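Local coordinates for protein putative carbohydrate-active enzyme (Uncultured organism, PDB 5WH8) that probably hydrolyses O-glycosidic bonds as a family 5 cellulase, this chain holding the glycoside hydrolase domain of a longer multi-modular protein, at residues F210-Q224 with Y250-R264. Residues are numbered along the deposited sequence; the frame is centred on the assembly and turned at random.
Sequences FYSGTHTQYLRDKAQ and YFDECNTWMDWMDAR. With EDO (1,2-ethanediol), chain N; EDO (1,2-ethanediol), chain D.
Phe-210 lies flat against Trp-257 in the (beta/alpha)8 barrel of this glycoside hydrolase family 5 domain. The end of strand 204-211, the loop after it and helix 217-228 pack against the next outer helix, 251-263; the axes of segments 217-224 and 251-263 run nearly parallel, at 12°. The Phe-210 ring and the five-membered ring of Trp-257 form an offset stack, centroids 3.7 Å apart. Met-261 SD and CE lie at the edge of the Phe-210 ring, a Met-aromatic contact. Ser-212 OG donates to Tyr-250 O from above the carbonyl plane, at 3.0 Å; that oxygen also accepts from Cys-254 N. Gly-213 CA sits over one face of the Tyr-250 ring as a CH-pi contact. His-215 O takes the indole N-H of Trp-257 NE1 at 2.9 Å, nearly straight and in the indole plane. This satisfies the polar edge of a buried ring. Arg-220 covers the Trp-257 face opposite Phe-210, with CG over the six-membered ring and its steeply tilted guanidinium in a cation-pi contact over the five-membered one. A bend at chi3 (-71°) turns that group toward Glu-253, where NH1 and NH2 both donate to OE2 in a salt bridge (NH1 to OE2 2.8 Å). Thr-256 CG2 lies over one guanidinium face, and Arg-220 CD makes a CH-pi contact over the five-membered ring of Trp-260. Gln-224 OE1 accepts from Arg-264 NE at 2.9 Å and NH2 at 3.2 Å, and water 2 links it to Trp-260 NE1.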
ATOM      1  N   PHE A 210      -4.926 -10.176  -1.990  1.00  8.41           N
ATOM      2  CA  PHE A 210      -5.268 -11.360  -2.787  1.00  7.35           C
ATOM      3  C   PHE A 210      -4.243 -11.611  -3.862  1.00 10.41           C
ATOM      4  O   PHE A 210      -3.566 -10.692  -4.302  1.00  9.82           O
ATOM      5  CB  PHE A 210      -6.672 -11.236  -3.423  1.00  9.87           C
ATOM      6  CG  PHE A 210      -6.752 -10.288  -4.608  1.00  7.66           C
ATOM      7  CD1 PHE A 210      -6.464 -10.746  -5.888  1.00  6.95           C
ATOM      8  CD2 PHE A 210      -7.152  -8.964  -4.470  1.00  8.52           C
ATOM      9  CE1 PHE A 210      -6.503  -9.911  -6.984  1.00  7.62           C
ATOM     10  CE2 PHE A 210      -7.192  -8.127  -5.585  1.00  6.77           C
ATOM     11  CZ  PHE A 210      -6.880  -8.617  -6.839  1.00  6.54           C
ATOM     12  N   TYR A 211      -4.165 -12.873  -4.278  1.00  9.93           N
ATOM     13  CA  TYR A 211      -3.326 -13.307  -5.383  1.00  9.61           C
ATOM     14  C   TYR A 211      -4.225 -14.146  -6.309  1.00  8.83           C
ATOM     15  O   TYR A 211      -4.842 -15.119  -5.877  1.00  9.40           O
ATOM     16  CB  TYR A 211      -2.086 -14.073  -4.862  1.00  9.32           C
ATOM     17  CG  TYR A 211      -0.987 -13.121  -4.458  1.00 10.19           C
ATOM     18  CD1 TYR A 211      -1.049 -12.428  -3.263  1.00 12.44           C
ATOM     19  CD2 TYR A 211       0.064 -12.857  -5.330  1.00 10.68           C
ATOM     20  CE1 TYR A 211      -0.068 -11.495  -2.917  1.00 13.53           C
ATOM     21  CE2 TYR A 211       1.043 -11.941  -5.007  1.00 11.96           C
ATOM     22  CZ  TYR A 211       0.976 -11.267  -3.806  1.00 12.18           C
ATOM     23  OH  TYR A 211       1.953 -10.333  -3.530  1.00 16.91           O
ATOM     24  N   SER A 212      -4.329 -13.734  -7.569  1.00  9.40           N
ATOM     25  CA  SER A 212      -5.390 -14.248  -8.441  1.00  7.21           C
ATOM     26  C   SER A 212      -5.217 -15.728  -8.815  1.00 11.06           C
ATOM     27  O   SER A 212      -6.169 -16.359  -9.283  1.00 12.23           O
ATOM     28  CB  SER A 212      -5.509 -13.383  -9.698  1.00 16.15           C
ATOM     29  OG  SER A 212      -4.430 -13.526 -10.559  1.00 19.83           O
ATOM     30  N   GLY A 213      -4.040 -16.282  -8.584  1.00 10.82           N
ATOM     31  CA  GLY A 213      -3.829 -17.711  -8.757  1.00  9.97           C
ATOM     32  C   GLY A 213      -4.178 -18.564  -7.551  1.00 11.89           C
ATOM     33  O   GLY A 213      -4.124 -19.809  -7.620  1.00 12.33           O
ATOM     34  N   THR A 214      -4.593 -17.909  -6.458  1.00  9.42           N
ATOM     35  CA  THR A 214      -4.793 -18.561  -5.179  1.00  8.61           C
ATOM     36  C   THR A 214      -6.176 -18.254  -4.589  1.00 11.61           C
ATOM     37  O   THR A 214      -6.850 -19.150  -4.085  1.00 14.29           O
ATOM     38  CB  THR A 214      -3.700 -18.123  -4.189  1.00 13.12           C
ATOM     39  OG1 THR A 214      -2.406 -18.427  -4.762  1.00 12.76           O
ATOM     40  CG2 THR A 214      -3.826 -18.826  -2.858  1.00 12.27           C
ATOM     41  N   HIS A 215      -6.573 -16.986  -4.632  1.00  9.76           N
ATOM     42  CA  HIS A 215      -7.783 -16.535  -3.923  1.00 14.82           C
ATOM     43  C   HIS A 215      -8.880 -16.190  -4.911  1.00 14.31           C
ATOM     44  O   HIS A 215      -8.650 -15.509  -5.893  1.00 13.17           O
ATOM     45  CB  HIS A 215      -7.469 -15.326  -3.039  1.00 12.11           C
ATOM     46  CG  HIS A 215      -6.275 -15.534  -2.173  1.00 10.56           C
ATOM     47  ND1 HIS A 215      -5.078 -14.884  -2.377  1.00 10.39           N
ATOM     48  CD2 HIS A 215      -6.080 -16.359  -1.121  1.00 13.72           C
ATOM     49  CE1 HIS A 215      -4.197 -15.297  -1.486  1.00 14.87           C
ATOM     50  NE2 HIS A 215      -4.783 -16.186  -0.704  1.00 14.66           N
ATOM     51  N   THR A 216     -10.083 -16.674  -4.644  1.00 11.73           N
ATOM     52  CA  THR A 216     -11.193 -16.465  -5.556  1.00 12.55           C
ATOM     53  C   THR A 216     -12.459 -16.082  -4.753  1.00 11.94           C
ATOM     54  O   THR A 216     -12.384 -15.227  -3.875  1.00 11.84           O
ATOM     55  CB  THR A 216     -11.378 -17.702  -6.464  1.00 17.91           C
ATOM     56  OG1 THR A 216     -12.484 -17.500  -7.346  1.00 32.17           O
ATOM     57  CG2 THR A 216     -11.571 -18.954  -5.663  1.00 10.49           C
ATOM     58  N   GLN A 217     -13.598 -16.703  -5.061  0.62 12.07           N
ATOM     59  CA  GLN A 217     -14.878 -16.284  -4.478  0.62 11.61           C
ATOM     60  C   GLN A 217     -14.890 -16.216  -2.957  0.62 10.88           C
ATOM     61  O   GLN A 217     -15.439 -15.275  -2.383  0.62 10.34           O
ATOM     62  CB  GLN A 217     -16.010 -17.219  -4.901  0.62 12.65           C
ATOM     63  CG  GLN A 217     -17.382 -16.757  -4.345  0.62  8.41           C
ATOM     64  CD  GLN A 217     -18.495 -17.747  -4.607  0.62 10.21           C
ATOM     65  OE1 GLN A 217     -18.542 -18.380  -5.662  0.62 13.39           O
ATOM     66  NE2 GLN A 217     -19.394 -17.906  -3.622  0.62 11.34           N
ATOM     67  N   TYR A 218     -14.345 -17.235  -2.306  1.00 12.31           N
ATOM     68  CA  TYR A 218     -14.367 -17.301  -0.833  1.00 11.29           C
ATOM     69  C   TYR A 218     -13.840 -16.008  -0.205  1.00 12.19           C
ATOM     70  O   TYR A 218     -14.424 -15.471   0.753  1.00 11.75           O
ATOM     71  CB  TYR A 218     -13.546 -18.497  -0.325  1.00 14.11           C
ATOM     72  CG  TYR A 218     -13.428 -18.703   1.198  1.00 22.10           C
ATOM     73  CD1 TYR A 218     -14.425 -18.298   2.095  1.00 18.22           C
ATOM     74  CD2 TYR A 218     -12.306 -19.329   1.734  1.00 31.38           C
ATOM     75  CE1 TYR A 218     -14.293 -18.529   3.477  1.00 17.70           C
ATOM     76  CE2 TYR A 218     -12.167 -19.546   3.096  1.00 41.30           C
ATOM     77  CZ  TYR A 218     -13.155 -19.150   3.962  1.00 27.51           C
ATOM     78  OH  TYR A 218     -12.979 -19.388   5.312  1.00 24.27           O
ATOM     79  N   LEU A 219     -12.729 -15.495  -0.733  1.00 11.65           N
ATOM     80  CA  LEU A 219     -12.165 -14.274  -0.181  1.00  9.49           C
ATOM     81  C   LEU A 219     -13.003 -13.039  -0.516  1.00 10.42           C
ATOM     82  O   LEU A 219     -13.117 -12.144   0.317  1.00 10.74           O
ATOM     83  CB  LEU A 219     -10.707 -14.091  -0.659  1.00  9.92           C
ATOM     84  CG  LEU A 219      -9.940 -12.965   0.054  1.00 10.11           C
ATOM     85  CD1 LEU A 219      -9.954 -13.102   1.588  1.00 12.12           C
ATOM     86  CD2 LEU A 219      -8.496 -12.929  -0.492  1.00 10.49           C
ATOM     87  N   ARG A 220     -13.575 -12.973  -1.724  1.00 11.07           N
ATOM     88  CA  ARG A 220     -14.503 -11.884  -2.059  1.00 10.68           C
ATOM     89  C   ARG A 220     -15.713 -11.899  -1.125  1.00 11.96           C
ATOM     90  O   ARG A 220     -16.186 -10.847  -0.694  1.00 10.90           O
ATOM     91  CB  ARG A 220     -14.952 -11.962  -3.531  1.00 11.56           C
ATOM     92  CG  ARG A 220     -13.826 -11.577  -4.513  1.00 12.22           C
ATOM     93  CD  ARG A 220     -14.292 -11.464  -5.948  1.00 11.85           C
ATOM     94  NE  ARG A 220     -14.623 -12.757  -6.550  1.00 12.20           N
ATOM     95  CZ  ARG A 220     -13.763 -13.533  -7.216  1.00 12.26           C
ATOM     96  NH1 ARG A 220     -12.482 -13.186  -7.337  1.00 11.89           N
ATOM     97  NH2 ARG A 220     -14.164 -14.681  -7.748  1.00 15.52           N
ATOM     98  N   ASP A 221     -16.197 -13.090  -0.781  1.00 10.85           N
ATOM     99  CA  ASP A 221     -17.350 -13.196   0.121  1.00 10.06           C
ATOM    100  C   ASP A 221     -16.990 -12.711   1.538  1.00 11.23           C
ATOM    101  O   ASP A 221     -17.761 -12.004   2.190  1.00  9.99           O
ATOM    102  CB  ASP A 221     -17.864 -14.641   0.219  1.00  8.39           C
ATOM    103  CG  ASP A 221     -18.600 -15.121  -1.021  1.00 12.66           C
ATOM    104  OD1 ASP A 221     -19.098 -14.308  -1.830  1.00 16.60           O
ATOM    105  OD2 ASP A 221     -18.681 -16.363  -1.184  1.00 14.81           O
ATOM    106  N   LYS A 222     -15.816 -13.110   2.035  1.00  9.61           N
ATOM    107  CA  LYS A 222     -15.304 -12.600   3.311  1.00  9.11           C
ATOM    108  C   LYS A 222     -15.212 -11.072   3.305  1.00 10.55           C
ATOM    109  O   LYS A 222     -15.604 -10.396   4.261  1.00 10.16           O
ATOM    110  CB  LYS A 222     -13.916 -13.193   3.615  1.00  9.99           C
ATOM    111  CG  LYS A 222     -13.990 -14.636   4.109  1.00 11.73           C
ATOM    112  CD  LYS A 222     -12.680 -15.425   3.950  1.00 11.96           C
ATOM    113  CE  LYS A 222     -11.502 -14.862   4.770  1.00 14.04           C
ATOM    114  NZ  LYS A 222     -11.723 -14.882   6.241  1.00 13.92           N
ATOM    115  N   ALA A 223     -14.697 -10.526   2.210  1.00  9.90           N
ATOM    116  CA  ALA A 223     -14.584  -9.077   2.097  1.00  9.74           C
ATOM    117  C   ALA A 223     -15.966  -8.433   2.105  1.00 11.30           C
ATOM    118  O   ALA A 223     -16.167  -7.368   2.722  1.00 10.93           O
ATOM    119  CB  ALA A 223     -13.820  -8.688   0.840  1.00 11.28           C
ATOM    120  N   GLN A 224     -16.938  -9.071   1.440  1.00 10.97           N
ATOM    121  CA  GLN A 224     -18.292  -8.502   1.402  1.00 10.86           C
ATOM    122  C   GLN A 224     -18.929  -8.484   2.792  1.00 10.96           C
ATOM    123  O   GLN A 224     -19.694  -7.553   3.101  1.00 11.07           O
ATOM    124  CB  GLN A 224     -19.201  -9.261   0.421  1.00 10.65           C
ATOM    125  CG  GLN A 224     -20.519  -8.541   0.131  1.00 11.89           C
ATOM    126  CD  GLN A 224     -20.279  -7.252  -0.596  1.00 14.64           C
ATOM    127  OE1 GLN A 224     -19.595  -7.252  -1.620  1.00 15.08           O
ATOM    128  NE2 GLN A 224     -20.798  -6.143  -0.065  1.00 13.08           N
ATOM    129  N   TYR A 250      -2.577 -15.471 -13.979  1.00 11.96           N
ATOM    130  CA  TYR A 250      -4.006 -15.776 -13.956  1.00 11.86           C
ATOM    131  C   TYR A 250      -4.833 -14.517 -14.208  1.00 11.82           C
ATOM    132  O   TYR A 250      -5.476 -13.977 -13.323  1.00 11.45           O
ATOM    133  CB  TYR A 250      -4.361 -16.402 -12.610  1.00 11.20           C
ATOM    134  CG  TYR A 250      -3.676 -17.725 -12.340  1.00 12.16           C
ATOM    135  CD1 TYR A 250      -2.353 -17.787 -11.916  1.00 11.79           C
ATOM    136  CD2 TYR A 250      -4.359 -18.919 -12.493  1.00 17.27           C
ATOM    137  CE1 TYR A 250      -1.739 -19.002 -11.660  1.00 12.12           C
ATOM    138  CE2 TYR A 250      -3.740 -20.134 -12.241  1.00 16.72           C
ATOM    139  CZ  TYR A 250      -2.433 -20.168 -11.837  1.00 17.09           C
ATOM    140  OH  TYR A 250      -1.820 -21.391 -11.567  1.00 21.45           O
ATOM    141  N   PHE A 251      -4.824 -14.065 -15.445  1.00  9.73           N
ATOM    142  CA  PHE A 251      -5.430 -12.786 -15.787  1.00  9.79           C
ATOM    143  C   PHE A 251      -6.961 -12.826 -15.826  1.00 12.23           C
ATOM    144  O   PHE A 251      -7.603 -11.794 -15.577  1.00 12.34           O
ATOM    145  CB  PHE A 251      -4.893 -12.310 -17.143  1.00 11.72           C
ATOM    146  CG  PHE A 251      -3.421 -11.978 -17.147  1.00 12.74           C
ATOM    147  CD1 PHE A 251      -2.794 -11.415 -16.050  1.00 11.65           C
ATOM    148  CD2 PHE A 251      -2.669 -12.216 -18.283  1.00 17.86           C
ATOM    149  CE1 PHE A 251      -1.442 -11.103 -16.081  1.00 13.25           C
ATOM    150  CE2 PHE A 251      -1.306 -11.908 -18.322  1.00 17.40           C
ATOM    151  CZ  PHE A 251      -0.691 -11.358 -17.214  1.00 14.76           C
ATOM    152  N   ASP A 252      -7.554 -13.973 -16.160  1.00 11.56           N
ATOM    153  CA  ASP A 252      -9.026 -14.056 -16.161  1.00 11.62           C
ATOM    154  C   ASP A 252      -9.570 -13.866 -14.734  1.00 13.16           C
ATOM    155  O   ASP A 252     -10.523 -13.099 -14.514  1.00 13.18           O
ATOM    156  CB  ASP A 252      -9.503 -15.391 -16.744  1.00 14.07           C
ATOM    157  CG  ASP A 252      -9.252 -15.507 -18.243  1.00 26.68           C
ATOM    158  OD1 ASP A 252      -9.446 -14.512 -18.971  1.00 30.53           O
ATOM    159  OD2 ASP A 252      -8.871 -16.606 -18.693  1.00 38.14           O
ATOM    160  N   GLU A 253      -8.954 -14.528 -13.755  1.00 12.17           N
ATOM    161  CA  GLU A 253      -9.391 -14.384 -12.369  1.00 11.47           C
ATOM    162  C   GLU A 253      -9.051 -12.968 -11.876  1.00 10.37           C
ATOM    163  O   GLU A 253      -9.832 -12.351 -11.132  1.00 12.05           O
ATOM    164  CB  GLU A 253      -8.770 -15.459 -11.454  1.00 13.94           C
ATOM    165  CG  GLU A 253      -9.231 -15.391  -9.980  1.00 14.92           C
ATOM    166  CD  GLU A 253     -10.709 -15.725  -9.788  1.00 19.41           C
ATOM    167  OE1 GLU A 253     -11.271 -16.501 -10.607  1.00 18.02           O
ATOM    168  OE2 GLU A 253     -11.301 -15.226  -8.805  1.00 16.71           O
ATOM    169  N   CYS A 254      -7.913 -12.419 -12.294  1.00 10.66           N
ATOM    170  CA  CYS A 254      -7.602 -11.045 -11.903  1.00 10.27           C
ATOM    171  C   CYS A 254      -8.629 -10.072 -12.497  1.00 11.19           C
ATOM    172  O   CYS A 254      -8.994  -9.102 -11.848  1.00 10.85           O
ATOM    173  CB  CYS A 254      -6.181 -10.651 -12.309  1.00 10.02           C
ATOM    174  SG  CYS A 254      -5.544  -9.235 -11.368  1.00 12.84           S
ATOM    175  N   ASN A 255      -9.099 -10.333 -13.716  1.00 10.29           N
ATOM    176  CA  ASN A 255     -10.149  -9.471 -14.296  1.00 10.69           C
ATOM    177  C   ASN A 255     -11.422  -9.500 -13.438  1.00 11.07           C
ATOM    178  O   ASN A 255     -12.054  -8.471 -13.215  1.00 12.20           O
ATOM    179  CB  ASN A 255     -10.464  -9.889 -15.735  1.00 11.81           C
ATOM    180  CG  ASN A 255      -9.422  -9.405 -16.744  1.00 11.20           C
ATOM    181  OD1 ASN A 255      -8.652  -8.487 -16.478  1.00 14.76           O
ATOM    182  ND2 ASN A 255      -9.431 -10.002 -17.937  1.00 16.07           N
ATOM    183  N   THR A 256     -11.784 -10.676 -12.942  1.00 12.02           N
ATOM    184  CA  THR A 256     -12.919 -10.798 -12.025  1.00 10.27           C
ATOM    185  C   THR A 256     -12.719  -9.951 -10.773  1.00 10.59           C
ATOM    186  O   THR A 256     -13.615  -9.194 -10.393  1.00 12.50           O
ATOM    187  CB  THR A 256     -13.160 -12.270 -11.634  1.00 12.01           C
ATOM    188  OG1 THR A 256     -13.462 -13.020 -12.820  1.00 13.82           O
ATOM    189  CG2 THR A 256     -14.299 -12.428 -10.640  1.00 12.60           C
ATOM    190  N   TRP A 257     -11.541 -10.056 -10.157  1.00  8.78           N
ATOM    191  CA  TRP A 257     -11.199  -9.225  -9.022  1.00  8.37           C
ATOM    192  C   TRP A 257     -11.242  -7.736  -9.373  1.00  9.33           C
ATOM    193  O   TRP A 257     -11.691  -6.937  -8.555  1.00 10.14           O
ATOM    194  CB  TRP A 257      -9.815  -9.578  -8.494  1.00  8.20           C
ATOM    195  CG  TRP A 257      -9.767 -10.723  -7.517  1.00  9.10           C
ATOM    196  CD1 TRP A 257      -9.350 -12.009  -7.761  1.00  8.71           C
ATOM    197  CD2 TRP A 257     -10.082 -10.674  -6.114  1.00  9.17           C
ATOM    198  NE1 TRP A 257      -9.391 -12.746  -6.610  1.00 10.53           N
ATOM    199  CE2 TRP A 257      -9.845 -11.962  -5.587  1.00  9.41           C
ATOM    200  CE3 TRP A 257     -10.534  -9.674  -5.256  1.00 10.19           C
ATOM    201  CZ2 TRP A 257     -10.058 -12.269  -4.243  1.00  9.68           C
ATOM    202  CZ3 TRP A 257     -10.747  -9.983  -3.928  1.00 10.09           C
ATOM    203  CH2 TRP A 257     -10.502 -11.266  -3.431  1.00  9.67           C
ATOM    204  N   MET A 258     -10.733  -7.346 -10.551  1.00  9.64           N
ATOM    205  CA  MET A 258     -10.736  -5.930 -10.946  1.00 11.15           C
ATOM    206  C   MET A 258     -12.144  -5.396 -11.098  1.00 11.03           C
ATOM    207  O   MET A 258     -12.428  -4.312 -10.625  1.00 12.47           O
ATOM    208  CB  MET A 258      -9.968  -5.730 -12.246  1.00 13.91           C
ATOM    209  CG  MET A 258      -8.495  -5.932 -12.100  1.00 17.70           C
ATOM    210  SD  MET A 258      -7.680  -4.398 -11.640  1.00 20.34           S
ATOM    211  CE  MET A 258      -5.982  -4.995 -11.374  1.00 20.54           C
ATOM    212  N   ASP A 259     -13.035  -6.180 -11.711  1.00 14.02           N
ATOM    213  CA  ASP A 259     -14.429  -5.752 -11.866  1.00 13.55           C
ATOM    214  C   ASP A 259     -15.074  -5.586 -10.501  1.00 13.37           C
ATOM    215  O   ASP A 259     -15.843  -4.629 -10.256  1.00 14.06           O
ATOM    216  CB  ASP A 259     -15.226  -6.761 -12.694  1.00 13.56           C
ATOM    217  CG  ASP A 259     -14.935  -6.666 -14.166  1.00 22.81           C
ATOM    218  OD1 ASP A 259     -14.483  -5.598 -14.626  1.00 26.13           O
ATOM    219  OD2 ASP A 259     -15.170  -7.667 -14.871  1.00 24.82           O
ATOM    220  N   TRP A 260     -14.752  -6.515  -9.610  1.00 10.58           N
ATOM    221  CA  TRP A 260     -15.316  -6.534  -8.258  1.00 11.29           C
ATOM    222  C   TRP A 260     -14.851  -5.304  -7.471  1.00 13.05           C
ATOM    223  O   TRP A 260     -15.659  -4.630  -6.800  1.00 13.01           O
ATOM    224  CB  TRP A 260     -14.918  -7.855  -7.550  1.00 12.86           C
ATOM    225  CG  TRP A 260     -15.407  -8.006  -6.110  1.00 10.11           C
ATOM    226  CD1 TRP A 260     -16.578  -8.573  -5.696  1.00 11.67           C
ATOM    227  CD2 TRP A 260     -14.707  -7.615  -4.929  1.00 11.23           C
ATOM    228  NE1 TRP A 260     -16.650  -8.553  -4.315  1.00 13.41           N
ATOM    229  CE2 TRP A 260     -15.508  -7.973  -3.822  1.00 14.05           C
ATOM    230  CE3 TRP A 260     -13.467  -7.009  -4.693  1.00 10.94           C
ATOM    231  CZ2 TRP A 260     -15.126  -7.704  -2.499  1.00 15.43           C
ATOM    232  CZ3 TRP A 260     -13.095  -6.735  -3.387  1.00 14.45           C
ATOM    233  CH2 TRP A 260     -13.918  -7.100  -2.302  1.00 17.38           C
ATOM    234  N   MET A 261     -13.561  -4.983  -7.557  1.00  9.45           N
ATOM    235  CA  MET A 261     -13.037  -3.796  -6.877  1.00  8.65           C
ATOM    236  C   MET A 261     -13.607  -2.507  -7.474  1.00 10.05           C
ATOM    237  O   MET A 261     -13.937  -1.582  -6.741  1.00 11.07           O
ATOM    238  CB  MET A 261     -11.505  -3.741  -6.944  1.00 11.08           C
ATOM    239  CG  MET A 261     -10.793  -4.791  -6.074  1.00  8.46           C
ATOM    240  SD  MET A 261      -8.988  -4.589  -6.006  1.00 11.18           S
ATOM    241  CE  MET A 261      -8.476  -5.129  -7.641  1.00 12.42           C
ATOM    242  N   ASP A 262     -13.692  -2.432  -8.791  1.00 11.16           N
ATOM    243  CA  ASP A 262     -14.222  -1.246  -9.446  1.00 10.10           C
ATOM    244  C   ASP A 262     -15.660  -0.964  -9.003  1.00 11.93           C
ATOM    245  O   ASP A 262     -16.013   0.191  -8.790  1.00 14.71           O
ATOM    246  CB  ASP A 262     -14.179  -1.390 -10.976  1.00 12.92           C
ATOM    247  CG  ASP A 262     -12.766  -1.365 -11.540  1.00 17.37           C
ATOM    248  OD1 ASP A 262     -11.814  -1.046 -10.792  1.00 15.65           O
ATOM    249  OD2 ASP A 262     -12.613  -1.653 -12.755  1.00 15.14           O
ATOM    250  N   ALA A 263     -16.476  -2.015  -8.863  1.00 11.76           N
ATOM    251  CA  ALA A 263     -17.880  -1.833  -8.497  1.00 14.12           C
ATOM    252  C   ALA A 263     -18.031  -1.287  -7.098  1.00 17.67           C
ATOM    253  O   ALA A 263     -19.036  -0.637  -6.790  1.00 17.49           O
ATOM    254  CB  ALA A 263     -18.629  -3.142  -8.630  1.00 16.43           C
ATOM    255  N   ARG A 264     -17.029  -1.549  -6.261  1.00 13.61           N
ATOM    256  CA  ARG A 264     -17.001  -1.128  -4.866  1.00 11.74           C
ATOM    257  C   ARG A 264     -16.067   0.072  -4.612  1.00 11.58           C
ATOM    258  O   ARG A 264     -15.897   0.515  -3.470  1.00 13.13           O
ATOM    259  CB  ARG A 264     -16.601  -2.326  -4.014  1.00 14.07           C
ATOM    260  CG  ARG A 264     -17.699  -3.367  -3.929  1.00 14.27           C
ATOM    261  CD  ARG A 264     -17.214  -4.759  -3.603  1.00 13.53           C
ATOM    262  NE  ARG A 264     -18.330  -5.703  -3.697  1.00 15.17           N
ATOM    263  CZ  ARG A 264     -18.841  -6.165  -4.837  1.00 14.57           C
ATOM    264  NH1 ARG A 264     -18.326  -5.817  -6.014  1.00 14.30           N
ATOM    265  NH2 ARG A 264     -19.877  -7.001  -4.806  1.00 17.03           N
TER
HETATM  266  C1  EDO N 413      -9.888 -18.555  -0.868  1.00 35.43           C
HETATM  267  O1  EDO N 413     -10.467 -17.691  -1.873  1.00 24.34           O
HETATM  268  C2  EDO N 413      -9.084 -17.823   0.207  1.00 20.68           C
HETATM  269  O2  EDO N 413      -9.853 -17.565   1.387  1.00 40.35           O
HETATM  270  C1  EDO D 403      -9.412  -0.432 -14.174  1.00 22.96           C
HETATM  271  O1  EDO D 403     -10.780   0.029 -14.095  1.00 23.81           O
HETATM  272  C2  EDO D 403      -9.134  -1.400 -13.029  1.00 21.03           C
HETATM  273  O2  EDO D 403      -9.397  -0.763 -11.771  1.00 17.42           O
HETATM  274  O   HOH W   1     -13.759 -17.116  -9.905  1.00 33.94           O
HETATM  275  O   HOH W   2     -19.048  -9.723  -3.031  1.00 20.50           O